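Side-chain contacts in hypothetical protein Atu0492 (PDB 2GMY), which is of unknown function but may act in antioxidant defence as an AhpD-like protein of the carboxymuconolactone decarboxylase family: residues D106-E109 with T110-H114; F115-E118 with E119-K122. All blocks are in the same frame, centred on the assembly; numbering follows the deposited sequence.

Contact 1. Residues D106-E109 with T110-H114; sequences DAFE and TLRAH
Phe-108, with CG anti to the backbone N (chi1 -177°), carries its ring outward from helix 105-114 beside the side chain of Arg-112, one turn later, which crosses it with a chain that is straight at chi2 and folds at chi3 (82°). The aliphatic part of the arginine does the touching. Its CG stands over one face of the Phe-108 ring, displaced toward the rim, 4.1 Å from the ring centroid in a CH-pi contact, and Arg-112 CD comes down from the same face onto Phe-108 CE2, 3.2 Å away, a tight contact. Beyond the bend the guanidinium is turned within 22° of the ring plane, but it meets CE2 obliquely and is not stacked on the ring. Beneath this pair runs the regular i to i+4 backbone ladder: Arg-112 N donates to Phe-108 O at 2.9 Å, Leu-111 N to Ala-107 O at 3.1 Å, and Ala-113 N to Glu-109 O on a less straight path. Asp-106 O has two neighbours on Thr-110, the amide N, which bonds to it at 3.0 Å, and OG1, also at 3.0 Å. Phe-108 and Leu-111 both pack on Trp-91 of helix 83-96, and Phe-108 also meets Arg-4 of the second subunit. The chemistry is thus divided along the arginine: methylenes lie over the CE2/CZ side of one face of a buried aromatic ring, while the charged end is carried past its rim on an exposed residue, so that part of the ring gains apolar cover without burial of the charge.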
loop_
_atom_site.group_PDB
_atom_site.type_symbol
_atom_site.label_atom_id
_atom_site.label_comp_id
_atom_site.label_asym_id
_atom_site.label_seq_id
_atom_site.Cartn_x
_atom_site.Cartn_y
_atom_site.Cartn_z
ATOM N N ASP A 106 14.287 -15.011 -0.296
ATOM C CA ASP A 106 13.490 -16.241 -0.224
ATOM C C ASP A 106 12.930 -16.639 -1.590
ATOM O O ASP A 106 13.048 -17.799 -2.002
ATOM C CB ASP A 106 12.371 -16.123 0.814
ATOM C CG ASP A 106 12.894 -16.159 2.249
ATOM O OD1 ASP A 106 14.115 -16.380 2.467
ATOM O OD2 ASP A 106 12.070 -15.972 3.180
ATOM N N ALA A 107 12.338 -15.668 -2.294
ATOM C CA ALA A 107 11.820 -15.891 -3.645
ATOM C C ALA A 107 12.915 -16.338 -4.629
ATOM O O ALA A 107 12.695 -17.229 -5.462
ATOM C CB ALA A 107 11.120 -14.635 -4.159
ATOM N N PHE A 108 14.096 -15.737 -4.522
ATOM C CA PHE A 108 15.189 -16.113 -5.406
ATOM C C PHE A 108 15.705 -17.522 -5.079
ATOM O O PHE A 108 15.989 -18.311 -5.989
ATOM C CB PHE A 108 16.327 -15.094 -5.330
ATOM C CG PHE A 108 17.448 -15.398 -6.272
ATOM C CD1 PHE A 108 17.258 -15.315 -7.647
ATOM C CD2 PHE A 108 18.684 -15.828 -5.784
ATOM C CE1 PHE A 108 18.291 -15.619 -8.536
ATOM C CE2 PHE A 108 19.729 -16.125 -6.662
ATOM C CZ PHE A 108 19.529 -16.037 -8.042
ATOM N N GLU A 109 15.817 -17.835 -3.784
ATOM C CA GLU A 109 16.303 -19.150 -3.340
ATOM C C GLU A 109 15.397 -20.282 -3.844
ATOM O O GLU A 109 15.865 -21.329 -4.310
ATOM C CB GLU A 109 16.388 -19.191 -1.806
ATOM C CG GLU A 109 16.926 -20.500 -1.259
ATOM C CD GLU A 109 16.906 -20.580 0.261
ATOM O OE1 GLU A 109 16.139 -19.830 0.916
ATOM O OE2 GLU A 109 17.649 -21.424 0.801
ATOM N N THR A 110 14.092 -20.069 -3.723
ATOM C CA THR A 110 13.112 -21.053 -4.166
ATOM C C THR A 110 13.203 -21.241 -5.684
ATOM O O THR A 110 13.139 -22.362 -6.194
ATOM C CB THR A 110 11.715 -20.606 -3.714
ATOM O OG1 THR A 110 11.710 -20.510 -2.278
ATOM C CG2 THR A 110 10.642 -21.571 -4.168
ATOM N N LEU A 111 13.381 -20.139 -6.408
ATOM C CA LEU A 111 13.568 -20.216 -7.857
ATOM C C LEU A 111 14.817 -21.025 -8.212
ATOM O O LEU A 111 14.775 -21.906 -9.086
ATOM C CB LEU A 111 13.633 -18.807 -8.452
ATOM C CG LEU A 111 13.755 -18.754 -9.983
ATOM C CD1 LEU A 111 12.435 -19.057 -10.668
ATOM C CD2 LEU A 111 14.315 -17.404 -10.416
ATOM N N ARG A 112 15.906 -20.738 -7.500
ATOM C CA ARG A 112 17.194 -21.402 -7.730
ATOM C C ARG A 112 17.116 -22.899 -7.504
ATOM O O ARG A 112 17.872 -23.663 -8.107
ATOM C CB ARG A 112 18.249 -20.832 -6.795
ATOM C CG ARG A 112 19.070 -19.753 -7.393
ATOM C CD ARG A 112 20.104 -19.269 -6.378
ATOM N NE ARG A 112 21.297 -20.107 -6.323
ATOM C CZ ARG A 112 21.731 -20.765 -5.247
ATOM N NH1 ARG A 112 21.049 -20.716 -4.095
ATOM N NH2 ARG A 112 22.844 -21.496 -5.338
ATOM N N ALA A 113 16.225 -23.315 -6.611
ATOM C CA ALA A 113 16.033 -24.735 -6.345
ATOM C C ALA A 113 15.670 -25.506 -7.627
ATOM O O ALA A 113 16.094 -26.649 -7.823
ATOM C CB ALA A 113 14.985 -24.924 -5.271
ATOM N N HIS A 114 14.959 -24.841 -8.538
ATOM C CA HIS A 114 14.320 -25.509 -9.682
ATOM C C HIS A 114 14.869 -25.143 -11.049
ATOM O O HIS A 114 14.489 -25.755 -12.044
ATOM C CB HIS A 114 12.827 -25.202 -9.675
ATOM C CG HIS A 114 12.111 -25.792 -8.510
ATOM N ND1 HIS A 114 11.647 -27.086 -8.510
ATOM C CD2 HIS A 114 11.807 -25.276 -7.296
ATOM C CE1 HIS A 114 11.076 -27.342 -7.346
ATOM N NE2 HIS A 114 11.159 -26.262 -6.591
#

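Contact 2. Residues F115-E118 with E119-K122; sequences FSDE and EIVK
Polar contacts between Ser-116 and Glu-119 are reciprocal. Ser-116 OG, set between its own backbone N and carbonyl carbon (chi1 72°), accepts from Glu-119 N at 3.1 Å on a nearly straight path of 169°. In return, Ser-116 N donates to Glu-119 OE1 at 2.9 Å, meeting the anti side of the carboxylate and lying somewhat out of its plane. Glu-119 OE1 also lies at the edge of the Phe-115 ring, 3.6 Å from Phe-115 CD1, with carboxylate and ring planes steeply inclined to each other. Among backbone bonds, Ile-120 N to Ser-116 O, Val-121 N to Asp-117 O and Lys-122 N to Glu-118 O start the helical ladder. The charged pair is looser: Lys-122 NZ is held chiefly by a hydrogen bond to Ser-28 O, and its 3.7 Å salt bridge to Glu-118 OE2 is long. Apolar packing joins Phe-115 CB to Ile-120 CG1 at 3.8 Å; farther out, Phe-115 meets Phe-34 edge-to-face, and Ile-120 packs on Phe-140 of the second subunit. Ser-116 at the N-cap, with Glu-119 three residues on, makes a capping box, the classic start of an alpha-helix, here helix 117-139.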
loop_
_atom_site.group_PDB
_atom_site.type_symbol
_atom_site.label_atom_id
_atom_site.label_comp_id
_atom_site.label_asym_id
_atom_site.label_seq_id
_atom_site.Cartn_x
_atom_site.Cartn_y
_atom_site.Cartn_z
ATOM N N PHE A 115 15.714 -24.112 -11.106
ATOM C CA PHE A 115 16.200 -23.604 -12.386
ATOM C C PHE A 115 17.684 -23.295 -12.333
ATOM O O PHE A 115 18.196 -22.821 -11.318
ATOM C CB PHE A 115 15.430 -22.325 -12.781
ATOM C CG PHE A 115 13.969 -22.561 -13.069
ATOM C CD1 PHE A 115 13.561 -23.065 -14.299
ATOM C CD2 PHE A 115 13.006 -22.309 -12.089
ATOM C CE1 PHE A 115 12.214 -23.282 -14.563
ATOM C CE2 PHE A 115 11.650 -22.528 -12.345
ATOM C CZ PHE A 115 11.258 -23.014 -13.573
ATOM N N SER A 116 18.369 -23.548 -13.448
ATOM C CA SER A 116 19.766 -23.140 -13.601
ATOM C C SER A 116 19.901 -21.622 -13.730
ATOM O O SER A 116 18.917 -20.920 -14.009
ATOM C CB SER A 116 20.364 -23.786 -14.852
ATOM O OG SER A 116 19.831 -23.184 -16.028
ATOM N N ASP A 117 21.120 -21.105 -13.562
ATOM C CA ASP A 117 21.343 -19.670 -13.740
ATOM C C ASP A 117 20.960 -19.238 -15.156
ATOM O O ASP A 117 20.379 -18.172 -15.340
ATOM C CB ASP A 117 22.800 -19.276 -13.463
ATOM C CG ASP A 117 23.102 -19.093 -11.981
ATOM O OD1 ASP A 117 22.206 -19.316 -11.137
ATOM O OD2 ASP A 117 24.253 -18.699 -11.667
ATOM N N GLU A 118 21.286 -20.056 -16.162
ATOM C CA GLU A 118 20.947 -19.697 -17.538
ATOM C C GLU A 118 19.429 -19.558 -17.689
ATOM O O GLU A 118 18.943 -18.567 -18.231
ATOM C CB GLU A 118 21.512 -20.702 -18.549
ATOM C CG GLU A 118 21.206 -20.299 -19.993
ATOM C CD GLU A 118 21.550 -21.375 -21.017
ATOM O OE1 GLU A 118 21.728 -22.554 -20.632
ATOM O OE2 GLU A 118 21.622 -21.035 -22.216
ATOM N N GLU A 119 18.698 -20.548 -17.188
ATOM C CA GLU A 119 17.230 -20.544 -17.226
ATOM C C GLU A 119 16.677 -19.329 -16.487
ATOM O O GLU A 119 15.731 -18.680 -16.951
ATOM C CB GLU A 119 16.694 -21.833 -16.594
ATOM C CG GLU A 119 16.885 -23.036 -17.494
ATOM C CD GLU A 119 16.611 -24.378 -16.814
ATOM O OE1 GLU A 119 16.647 -24.483 -15.564
ATOM O OE2 GLU A 119 16.376 -25.356 -17.564
ATOM N N ILE A 120 17.272 -19.009 -15.343
ATOM C CA ILE A 120 16.802 -17.845 -14.569
ATOM C C ILE A 120 16.958 -16.544 -15.354
ATOM O O ILE A 120 16.075 -15.680 -15.310
ATOM C CB ILE A 120 17.481 -17.767 -13.176
ATOM C CG1 ILE A 120 17.001 -18.939 -12.311
ATOM C CG2 ILE A 120 17.198 -16.419 -12.498
ATOM C CD1 ILE A 120 17.737 -19.102 -10.974
ATOM N N VAL A 121 18.064 -16.397 -16.086
ATOM C CA VAL A 121 18.239 -15.208 -16.914
ATOM C C VAL A 121 17.161 -15.147 -17.985
ATOM O O VAL A 121 16.546 -14.092 -18.198
ATOM C CB VAL A 121 19.660 -15.125 -17.520
ATOM C CG1 VAL A 121 19.796 -13.871 -18.391
ATOM C CG2 VAL A 121 20.686 -15.097 -16.404
ATOM N N LYS A 122 16.916 -16.277 -18.658
ATOM C CA LYS A 122 15.841 -16.349 -19.674
ATOM C C LYS A 122 14.479 -15.983 -19.071
ATOM O O LYS A 122 13.722 -15.190 -19.626
ATOM C CB LYS A 122 15.780 -17.748 -20.297
ATOM C CG LYS A 122 17.040 -18.128 -21.059
ATOM C CD LYS A 122 16.921 -19.535 -21.613
ATOM C CE LYS A 122 18.137 -19.872 -22.453
ATOM N NZ LYS A 122 18.032 -21.279 -22.918
#

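Contact 1 lies on helix 105-114 and contact 2 on the lead-in and first turns of helix 117-139, the next helix of this all-helical chain. They come in series, contact 1 closing at His-114 just before contact 2 opens at Phe-115, and their centres are about 11 Å apart on the same side of the chain's centre. Ile-120 joins them: its CG1 packs 3.6 Å from Leu-111 CD2, and its CD1 lies 3.9 Å from Arg-112 CG. The short connection thus brings the two helices into direct side-chain contact. Both contacts also touch the second subunit, so this corner of the fold takes part in the packing of the six-chain assembly.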